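Long-range contacts in GrgF (Penicillium sp. sh18, PDB 6LZH), which acts as a polyketide transferase in the biosynthesis of gregatin A, a fungal chain-fused polyketide with an alkylated furanone core: residues L25-S29 against A53-Q57; A138-D142 against C243-Q248; M233-L239 against L261-K267. All blocks are in the same frame, centred on the assembly; numbering follows the deposited sequence.

Interaction 1: L25-S29 against A53-Q57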
# COMPACT_ATOMS: atom_id res chain seq x y z
N LEU A 25 -22.78 -14.31 10.43
CA LEU A 25 -23.33 -13.32 11.34
C LEU A 25 -23.84 -14.05 12.58
O LEU A 25 -24.62 -15.00 12.46
CB LEU A 25 -24.46 -12.56 10.65
CG LEU A 25 -25.21 -11.52 11.47
CD1 LEU A 25 -24.28 -10.39 11.83
CD2 LEU A 25 -26.41 -10.99 10.65
N PHE A 26 -23.37 -13.63 13.76
CA PHE A 26 -23.83 -14.16 15.05
C PHE A 26 -24.67 -13.08 15.73
O PHE A 26 -24.14 -12.22 16.46
CB PHE A 26 -22.66 -14.58 15.95
CG PHE A 26 -21.79 -15.68 15.35
CD1 PHE A 26 -20.86 -15.39 14.36
CD2 PHE A 26 -21.91 -17.00 15.79
CE1 PHE A 26 -20.06 -16.39 13.81
CE2 PHE A 26 -21.10 -18.00 15.26
CZ PHE A 26 -20.18 -17.69 14.27
N PRO A 27 -25.99 -13.06 15.50
CA PRO A 27 -26.81 -11.95 16.02
C PRO A 27 -27.02 -12.04 17.51
O PRO A 27 -27.32 -13.11 18.06
CB PRO A 27 -28.14 -12.11 15.26
CG PRO A 27 -28.16 -13.53 14.84
CD PRO A 27 -26.74 -13.90 14.55
N ALA A 28 -26.88 -10.90 18.17
CA ALA A 28 -27.32 -10.77 19.55
C ALA A 28 -28.85 -10.78 19.61
O ALA A 28 -29.53 -10.61 18.59
CB ALA A 28 -26.79 -9.48 20.18
N SER A 29 -29.38 -10.96 20.82
CA SER A 29 -30.82 -11.08 21.05
C SER A 29 -31.55 -9.75 20.98
O SER A 29 -32.79 -9.75 20.98
CB SER A 29 -31.08 -11.72 22.41
OG SER A 29 -30.47 -12.99 22.49
N ALA A 53 -16.67 -15.76 18.72
CA ALA A 53 -17.86 -15.02 18.30
C ALA A 53 -19.08 -15.46 19.11
O ALA A 53 -19.85 -14.63 19.59
CB ALA A 53 -18.11 -15.23 16.81
N LYS A 54 -19.25 -16.78 19.27
CA LYS A 54 -20.37 -17.30 20.05
C LYS A 54 -20.36 -16.75 21.47
O LYS A 54 -21.42 -16.37 22.01
CB LYS A 54 -20.32 -18.83 20.06
CG LYS A 54 -21.50 -19.47 20.77
CD LYS A 54 -22.76 -19.36 19.92
CE LYS A 54 -23.93 -20.16 20.50
NZ LYS A 54 -25.07 -19.26 20.90
N TRP A 55 -19.18 -16.68 22.10
CA TRP A 55 -19.08 -16.13 23.45
C TRP A 55 -19.50 -14.66 23.49
O TRP A 55 -20.24 -14.25 24.38
CB TRP A 55 -17.65 -16.30 23.97
CG TRP A 55 -17.45 -15.96 25.42
CD1 TRP A 55 -17.41 -16.85 26.47
CD2 TRP A 55 -17.25 -14.66 25.99
NE1 TRP A 55 -17.20 -16.17 27.64
CE2 TRP A 55 -17.10 -14.83 27.38
CE3 TRP A 55 -17.20 -13.36 25.46
CZ2 TRP A 55 -16.89 -13.75 28.25
CZ3 TRP A 55 -16.99 -12.28 26.33
CH2 TRP A 55 -16.83 -12.49 27.71
N PHE A 56 -18.99 -13.84 22.55
CA PHE A 56 -19.39 -12.44 22.49
C PHE A 56 -20.88 -12.31 22.21
O PHE A 56 -21.56 -11.45 22.79
CB PHE A 56 -18.60 -11.68 21.40
CG PHE A 56 -17.19 -11.30 21.82
CD1 PHE A 56 -16.96 -10.61 22.99
CD2 PHE A 56 -16.11 -11.64 21.01
CE1 PHE A 56 -15.65 -10.26 23.37
CE2 PHE A 56 -14.80 -11.31 21.39
CZ PHE A 56 -14.57 -10.61 22.55
N GLN A 57 -21.40 -13.11 21.29
CA GLN A 57 -22.83 -13.11 21.00
C GLN A 57 -23.64 -13.38 22.27
O GLN A 57 -24.66 -12.71 22.53
CB GLN A 57 -23.14 -14.15 19.92
CG GLN A 57 -24.61 -14.27 19.52
CD GLN A 57 -24.90 -15.49 18.68
OE1 GLN A 57 -24.19 -16.50 18.74
NE2 GLN A 57 -25.96 -15.41 17.88
O HOH W 1 -27.49 -12.05 23.00
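Q57 gives an amide N-H to the carbonyl of P27: NE2 stands 2.7 Å from P27 O, and an N-H...O angle of 171° makes the bond nearly straight. The acceptor lies almost exactly in the amide plane of Q57, whereas the donor stands well above the plane of the P27 carbonyl. The reach comes from the torsions of Q57, whose CG is anti to the backbone N (chi1 179°) and whose chain runs extended to the amide. On the way it passes across F26 at about a right angle, with Q57 CD 3.6 Å from F26 CB and the amide plane almost perpendicular to the ring. Q57 OE1 ends at the edge of that ring, in its plane, 3.8 Å from F26 CD2. In this α/β-hydrolase fold, helix 49-58 packs on the sheet where strand 20-26 runs antiparallel to strand 62-66, and F26 also bonds through its backbone to C63 of that neighbour. The F26 CB bond points toward the helix, and with CG beside the backbone N (chi1 -61°) the ring presents a face to A53. That face receives the methyl of A53 in a CH-pi contact, CB being 3.8 Å from the F26 centroid and close to the ring normal. The NE2 of Q57 also donates to L6 O, so both partners of the nitrogen are carbonyls and the amide's rotation is fixed. P27 lies alongside, P27 CD 3.7 Å from Q57 NE2. A water joins the backbones beyond, accepting from S29 N at 3.1 Å and donating to Q57 O at 2.9 Å.

Interaction 2: A138-D142 against C243-Q248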
# COMPACT_ATOMS: atom_id res chain seq x y z
N ALA A 138 -2.50 -10.82 19.72
CA ALA A 138 -1.23 -11.30 19.21
C ALA A 138 -0.98 -10.82 17.77
O ALA A 138 -0.73 -11.66 16.89
CB ALA A 138 -1.17 -12.82 19.30
N PRO A 139 -1.02 -9.51 17.50
CA PRO A 139 -0.94 -9.05 16.10
C PRO A 139 0.41 -9.35 15.46
O PRO A 139 1.46 -9.24 16.10
CB PRO A 139 -1.17 -7.54 16.20
CG PRO A 139 -0.77 -7.18 17.61
CD PRO A 139 -1.25 -8.38 18.43
N LEU A 140 0.36 -9.72 14.18
CA LEU A 140 1.58 -9.91 13.40
C LEU A 140 2.05 -8.54 12.92
O LEU A 140 1.31 -7.85 12.22
CB LEU A 140 1.30 -10.85 12.22
CG LEU A 140 2.27 -11.07 11.06
CD1 LEU A 140 3.71 -11.15 11.52
CD2 LEU A 140 1.88 -12.37 10.35
N ILE A 141 3.24 -8.13 13.35
CA ILE A 141 3.70 -6.77 13.11
C ILE A 141 4.63 -6.69 11.90
O ILE A 141 4.56 -5.74 11.11
CB ILE A 141 4.40 -6.20 14.37
CG1 ILE A 141 3.42 -6.11 15.55
CG2 ILE A 141 5.00 -4.83 14.09
CD1 ILE A 141 2.09 -5.45 15.22
N ASP A 142 5.54 -7.66 11.73
CA ASP A 142 6.54 -7.56 10.68
C ASP A 142 6.68 -8.90 9.97
O ASP A 142 6.93 -9.92 10.62
CB ASP A 142 7.89 -7.12 11.25
CG ASP A 142 8.94 -6.90 10.18
OD1 ASP A 142 8.60 -6.32 9.12
OD2 ASP A 142 10.10 -7.31 10.40
N CYS A 243 4.79 -14.47 16.60
CA CYS A 243 4.68 -13.03 16.41
C CYS A 243 5.42 -12.41 17.59
O CYS A 243 4.80 -12.17 18.64
CB CYS A 243 3.23 -12.55 16.41
SG CYS A 243 2.24 -13.00 15.00
N PRO A 244 6.74 -12.13 17.47
CA PRO A 244 7.55 -11.74 18.65
C PRO A 244 6.86 -10.74 19.58
O PRO A 244 6.41 -9.68 19.15
CB PRO A 244 8.80 -11.14 18.00
CG PRO A 244 8.97 -11.96 16.73
CD PRO A 244 7.56 -12.23 16.25
N THR A 245 6.77 -11.10 20.85
CA THR A 245 6.24 -10.18 21.86
C THR A 245 6.91 -8.81 21.76
O THR A 245 6.25 -7.77 21.91
CB THR A 245 6.42 -10.79 23.25
OG1 THR A 245 5.69 -12.03 23.33
CG2 THR A 245 5.92 -9.84 24.36
N GLU A 246 8.22 -8.78 21.50
CA GLU A 246 8.90 -7.49 21.38
C GLU A 246 8.30 -6.66 20.24
O GLU A 246 8.12 -5.45 20.39
CB GLU A 246 10.39 -7.67 21.15
CG GLU A 246 11.16 -8.09 22.37
CD GLU A 246 12.58 -8.48 22.00
OE1 GLU A 246 12.75 -9.27 21.05
OE2 GLU A 246 13.52 -7.97 22.64
N ASP A 247 8.01 -7.31 19.11
CA ASP A 247 7.38 -6.60 17.99
C ASP A 247 6.02 -6.03 18.40
O ASP A 247 5.69 -4.88 18.09
CB ASP A 247 7.20 -7.53 16.80
CG ASP A 247 8.50 -7.83 16.08
OD1 ASP A 247 9.51 -7.15 16.36
OD2 ASP A 247 8.49 -8.74 15.23
N GLN A 248 5.19 -6.85 19.05
CA GLN A 248 3.86 -6.39 19.46
C GLN A 248 3.95 -5.20 20.41
O GLN A 248 3.20 -4.22 20.29
CB GLN A 248 3.06 -7.53 20.12
CG GLN A 248 2.84 -8.78 19.25
CD GLN A 248 2.09 -9.89 20.00
OE1 GLN A 248 1.11 -9.63 20.72
NE2 GLN A 248 2.55 -11.14 19.83
O HOH W 2 5.85 -9.48 14.07
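C243 presses its sulfur against L140, SG lying 3.5 Å from L140 CA and almost as close to L140 CB. The contact belongs to the active-site end of the α/β-hydrolase fold: the loop after strand 133-137 meets the start of helix 245-254, close to the probable triad of C115, D240 and H269. Beside the cysteine, Q248 brings its amide over the backbone of A138 and across the ring of P139. Its OE1 comes within 3.2 Å of A138 CA and 3.5 Å of P139 CD, so the oxygen faces C-H groups here. I141 and D247 meet through their beta carbons, CB to CB 3.9 Å, and I141 CG1 leans over the backbone oxygen of D247.

The second shell explains these positions. With CG beside its own backbone N (chi1 -59°) and an extended chain beyond, Q248 folds back along the helix start, where NE2 donates to C243 O at 2.7 Å, the N-H...O angle being 157°. C243 O lies near the amide plane, and with T236 OG1 bonded to OE1 at the other end the amide is fixed against flipping. NE2 adds a weak bond to D240 OD2, while C243 N binds D240 OD1, so both oxygens of the acid have partners in this segment. The side chain of C243 also touches H269, and L140 bonds through its backbone to C115. At the outer end the carboxylate of D142 turns to T144 OG1. D142 N gives its hydrogen to a water 3.0 Å away, which donates to D247 OD2, also at 3.0 Å.

Interaction 3: M233-L239 against L261-K267. With NA (sodium ion), chain C.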
# COMPACT_ATOMS: atom_id res chain seq x y z
N MET A 233 -7.11 -1.72 22.13
CA MET A 233 -6.57 -2.65 23.10
C MET A 233 -5.68 -3.66 22.40
O MET A 233 -6.07 -4.25 21.39
CB MET A 233 -7.69 -3.38 23.84
CG MET A 233 -7.17 -4.43 24.75
SD MET A 233 -8.55 -5.18 25.67
CE MET A 233 -7.65 -6.31 26.72
N MET A 234 -4.49 -3.88 22.95
CA MET A 234 -3.65 -4.96 22.46
C MET A 234 -3.61 -6.07 23.49
O MET A 234 -3.48 -5.81 24.70
CB MET A 234 -2.22 -4.50 22.17
CG MET A 234 -1.46 -5.57 21.38
SD MET A 234 0.17 -4.98 20.93
CE MET A 234 -0.20 -3.72 19.71
N VAL A 235 -3.68 -7.31 23.01
CA VAL A 235 -3.62 -8.51 23.85
C VAL A 235 -2.44 -9.34 23.39
O VAL A 235 -2.48 -9.96 22.31
CB VAL A 235 -4.93 -9.31 23.79
CG1 VAL A 235 -4.81 -10.57 24.64
CG2 VAL A 235 -6.08 -8.42 24.24
N THR A 236 -1.38 -9.34 24.19
CA THR A 236 -0.08 -9.82 23.77
C THR A 236 0.33 -11.01 24.64
O THR A 236 0.48 -10.84 25.86
CB THR A 236 0.96 -8.69 23.87
OG1 THR A 236 0.68 -7.69 22.88
CG2 THR A 236 2.37 -9.22 23.65
N PRO A 237 0.50 -12.20 24.07
CA PRO A 237 1.05 -13.30 24.86
C PRO A 237 2.46 -12.94 25.30
O PRO A 237 3.22 -12.31 24.56
CB PRO A 237 1.04 -14.48 23.89
CG PRO A 237 0.02 -14.10 22.80
CD PRO A 237 0.21 -12.60 22.68
N GLU A 238 2.79 -13.28 26.56
CA GLU A 238 4.10 -12.91 27.11
C GLU A 238 5.23 -13.61 26.38
O GLU A 238 6.32 -13.03 26.21
CB GLU A 238 4.16 -13.23 28.61
CG GLU A 238 5.57 -13.10 29.23
CD GLU A 238 5.65 -13.63 30.67
OE1 GLU A 238 4.66 -14.22 31.17
OE2 GLU A 238 6.71 -13.48 31.31
N LEU A 239 5.00 -14.83 25.92
CA LEU A 239 6.03 -15.70 25.38
C LEU A 239 5.78 -16.02 23.92
O LEU A 239 5.99 -17.15 23.46
CB LEU A 239 6.12 -16.99 26.21
CG LEU A 239 6.30 -16.75 27.71
CD1 LEU A 239 6.28 -18.10 28.47
CD2 LEU A 239 7.59 -15.95 27.99
N LEU A 261 -3.27 -2.30 27.28
CA LEU A 261 -2.48 -3.49 27.03
C LEU A 261 -2.84 -4.58 28.02
O LEU A 261 -2.86 -4.34 29.23
CB LEU A 261 -0.98 -3.19 27.15
CG LEU A 261 -0.05 -4.40 26.99
CD1 LEU A 261 -0.12 -4.99 25.57
CD2 LEU A 261 1.39 -3.99 27.32
N ASP A 262 -3.09 -5.79 27.52
CA ASP A 262 -3.19 -6.99 28.36
C ASP A 262 -2.10 -7.96 27.93
O ASP A 262 -2.00 -8.30 26.75
CB ASP A 262 -4.57 -7.64 28.23
CG ASP A 262 -4.73 -8.82 29.16
OD1 ASP A 262 -3.93 -8.92 30.12
OD2 ASP A 262 -5.66 -9.63 28.95
N ILE A 263 -1.27 -8.38 28.88
CA ILE A 263 -0.26 -9.42 28.65
C ILE A 263 -0.83 -10.75 29.10
O ILE A 263 -1.25 -10.88 30.25
CB ILE A 263 1.04 -9.12 29.41
CG1 ILE A 263 1.59 -7.74 29.05
CG2 ILE A 263 2.08 -10.21 29.13
CD1 ILE A 263 2.18 -7.67 27.66
N LEU A 264 -0.79 -11.77 28.23
CA LEU A 264 -1.24 -13.10 28.62
C LEU A 264 -0.06 -13.83 29.24
O LEU A 264 0.79 -14.38 28.52
CB LEU A 264 -1.82 -13.87 27.44
CG LEU A 264 -2.95 -13.20 26.66
CD1 LEU A 264 -3.49 -14.15 25.61
CD2 LEU A 264 -4.07 -12.76 27.60
N LYS A 265 -0.01 -13.85 30.57
CA LYS A 265 1.16 -14.36 31.28
C LYS A 265 1.39 -15.84 30.98
O LYS A 265 0.46 -16.65 31.04
CB LYS A 265 0.98 -14.15 32.78
CG LYS A 265 1.42 -12.77 33.27
CD LYS A 265 2.95 -12.70 33.42
CE LYS A 265 3.48 -11.26 33.46
NZ LYS A 265 4.16 -10.87 32.17
N GLY A 266 2.62 -16.19 30.62
CA GLY A 266 2.99 -17.57 30.40
C GLY A 266 2.53 -18.17 29.08
O GLY A 266 2.73 -19.37 28.88
N LYS A 267 1.96 -17.39 28.18
CA LYS A 267 1.34 -17.93 26.99
C LYS A 267 2.12 -17.53 25.75
O LYS A 267 2.70 -16.44 25.68
CB LYS A 267 -0.11 -17.48 26.86
CG LYS A 267 -0.97 -17.80 28.08
CD LYS A 267 -0.94 -19.28 28.42
CE LYS A 267 -1.80 -19.58 29.63
NZ LYS A 267 -1.80 -21.04 29.95
NA NA C . -3.05 -10.44 31.80
O HOH W 3 -5.11 -11.55 31.00
O HOH W 4 -2.53 -13.12 32.26
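V235 and L264 pack on one face of a parallel strand pair, V235 CG1 set against the L264 branch, 3.8 Å from L264 CD2. Strands 232-237 and 259-264 flank helix 245-254 in a beta-alpha-beta crossover; the segments 233-237 and 261-264 run parallel, their axes 20° apart. On the same face M233 runs alongside D262 and brings its CE against D262 CB. The other face carries M234, T236, L261 and I263: CD1 of L261 lies between M234 CB and the side chain of T236, and I263 CG2 bears on E238 CB at 3.7 Å. L239 lays CD1 against the backbone of G266 at the rim of the type II turn from L264 to K267, and L239 N donates to K267 O (2.8 Å). E238 reaches over with CG anti to its backbone N (chi1 170°), so that OE1 accepts from G266 N at 2.9 Å and pairs with K265 NZ at 3.5 Å in a salt bridge. A valine here would probably leave the G266 N-H without this acceptor and K265 without its mate. At the outer strand, a sodium ion is held by two waters and by D262 OD1 and I263 O, each 2.4 Å away.

From the N terminus, interaction 1 closes first, bringing helix 49-58 back onto the end of strand 20-26 after an excursion of 23 residues that includes strand 32-38; it is complete before the other two begin. Interaction 2 then opens at 138-142, after strand 133-137, and closes about a hundred residues later at 243-248. Interaction 3 opens within that span, at 233-239, but closes beyond it at 261-267, so the two cross. They also touch: A138 N lies 2.7 Å from V235 O, and T245 OG1 2.8 Å from P237 O. Interactions 1 and 3 both reach the same mixed sheet; interaction 2 ties the loop after strand 133-137 to helix 245-254, and interaction 3 pairs the two strands that this helix connects.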